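Local coordinates for uncharacterized protein (Parabacteroides merdae, PDB 4MXN) that is uncharacterised but probably hydrolyses glycosidic bonds of polysaccharides, as a putative member of glycoside hydrolase family 28, at residues A[151-154]-A[160-163]. Residues are numbered along the deposited sequence; the frame is centred on the assembly and turned at random. Where two conformers were deposited one is given.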
loop_
_atom_site.group_PDB
_atom_site.type_symbol
_atom_site.label_atom_id
_atom_site.label_comp_id
_atom_site.label_asym_id
_atom_site.label_seq_id
_atom_site.Cartn_x
_atom_site.Cartn_y
_atom_site.Cartn_z
ATOM N N ILE A 151 1.768 -0.190 0.605
ATOM C CA ILE A 151 0.904 -1.091 1.378
ATOM C C ILE A 151 1.719 -1.761 2.481
ATOM O O ILE A 151 2.829 -2.237 2.229
ATOM C CB ILE A 151 0.267 -2.158 0.427
ATOM C CG1 ILE A 151 -0.795 -1.552 -0.504
ATOM C CG2 ILE A 151 -0.247 -3.389 1.173
ATOM C CD1 ILE A 151 -1.114 -2.525 -1.753
ATOM N N CYS A 152 1.170 -1.805 3.701
ATOM C CA CYS A 152 1.809 -2.486 4.824
ATOM C C CYS A 152 0.746 -3.166 5.689
ATOM O O CYS A 152 -0.119 -2.478 6.238
ATOM C CB CYS A 152 2.671 -1.533 5.650
ATOM S SG CYS A 152 3.569 -2.334 7.010
HETATM N N MSE A 153 0.827 -4.502 5.822
HETATM C CA MSE A 153 -0.100 -5.271 6.666
HETATM C C MSE A 153 0.660 -5.984 7.759
HETATM O O MSE A 153 1.623 -6.699 7.479
HETATM C CB MSE A 153 -0.913 -6.294 5.860
HETATM C CG MSE A 153 -2.186 -5.739 5.293
HETATM SE SE MSE A 153 -1.915 -5.200 3.452
HETATM C CE MSE A 153 -3.583 -4.211 3.224
ATOM N N GLU A 154 0.230 -5.804 9.006
ATOM C CA GLU A 154 0.885 -6.476 10.128
ATOM C C GLU A 154 -0.146 -7.161 11.021
ATOM O O GLU A 154 -1.065 -6.505 11.514
ATOM C CB GLU A 154 1.764 -5.521 10.945
ATOM C CG GLU A 154 2.703 -6.264 11.893
ATOM C CD GLU A 154 3.522 -5.392 12.824
ATOM O OE1 GLU A 154 3.873 -4.252 12.438
ATOM O OE2 GLU A 154 3.836 -5.862 13.940
ATOM N N LYS A 160 -6.816 -9.726 0.873
ATOM C CA LYS A 160 -6.951 -9.905 -0.562
ATOM C C LYS A 160 -6.478 -8.650 -1.302
ATOM O O LYS A 160 -7.137 -7.618 -1.278
ATOM C CB LYS A 160 -8.405 -10.255 -0.918
ATOM C CG LYS A 160 -8.633 -10.595 -2.394
ATOM C CD LYS A 160 -10.113 -10.804 -2.670
ATOM C CE LYS A 160 -10.404 -10.788 -4.144
ATOM N NZ LYS A 160 -11.851 -10.999 -4.423
ATOM N N ILE A 161 -5.326 -8.757 -1.962
ATOM C CA ILE A 161 -4.752 -7.662 -2.753
ATOM C C ILE A 161 -4.829 -8.084 -4.205
ATOM O O ILE A 161 -4.375 -9.178 -4.530
ATOM C CB ILE A 161 -3.286 -7.296 -2.336
ATOM C CG1 ILE A 161 -3.100 -7.114 -0.802
ATOM C CG2 ILE A 161 -2.736 -6.077 -3.145
ATOM C CD1 ILE A 161 -3.863 -5.961 -0.115
ATOM N N GLU A 162 -5.399 -7.244 -5.081
ATOM C CA GLU A 162 -5.468 -7.591 -6.504
ATOM C C GLU A 162 -5.506 -6.376 -7.427
ATOM O O GLU A 162 -5.900 -5.283 -7.010
ATOM C CB GLU A 162 -6.699 -8.488 -6.793
ATOM C CG GLU A 162 -8.061 -7.855 -6.518
ATOM C CD GLU A 162 -9.262 -8.648 -7.005
ATOM O OE1 GLU A 162 -9.085 -9.772 -7.532
ATOM O OE2 GLU A 162 -10.391 -8.134 -6.853
ATOM N N GLN A 163 -5.089 -6.594 -8.692
ATOM C CA GLN A 163 -5.197 -5.745 -9.891
ATOM C C GLN A 163 -4.481 -4.403 -9.855
ATOM O O GLN A 163 -4.183 -3.865 -10.926
ATOM C CB GLN A 163 -6.682 -5.431 -10.192
ATOM C CG GLN A 163 -7.618 -6.633 -10.301
ATOM C CD GLN A 163 -9.045 -6.146 -10.332
ATOM O OE1 GLN A 163 -9.576 -5.621 -9.336
ATOM N NE2 GLN A 163 -9.686 -6.281 -11.487
#
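Inside the parallel beta-helix characteristic of family 28 glycoside hydrolases, Ile-151 and Met-153 of one face meet Ile-161 of another face across the interior of the solenoid. Strand 151-154 runs within the parallel sheet between 104-106 and 174-177, whereas 159-162 pairs with 111-114 and 182-190, so the chain has turned a corner between two successive strands of the coil. The backbones stay well apart, with the CA atoms of Ile-151 and Ile-161 9.6 Å from each other, and branched or long apolar side chains suit the distance because they must span it from both walls. The ends of Met-153, deposited as selenomethionine, and Ile-161 meet head-on. The Met-153 side chain is modelled in two conformers, which makes its placement less certain; in the one described here it bends at chi2 (97°), and its terminal methyl CE comes to 3.8 Å from Ile-161 CD1, with SE of Met-153 also in van der Waals range of that methyl. Ile-161 splits its two branches between the partners: CG1, beside the backbone N (chi1 -48°) and anti to the carbonyl carbon, carries CD1 to the methionine, while CG2 serves Ile-151. Ile-113, on the strand 111-114 of the neighbouring coil, touches all three side chains, and Tyr-176 from the next strand along the sheet packs on Met-153 and Ile-161. Between the two inward residues, Cys-152 turns from this interior and forms a disulfide with Cys-99. Ile-151 and Ile-161 lie alongside, pointing in opposite senses, with Ile-151 CD1 4.1 Å from Ile-161 CG2.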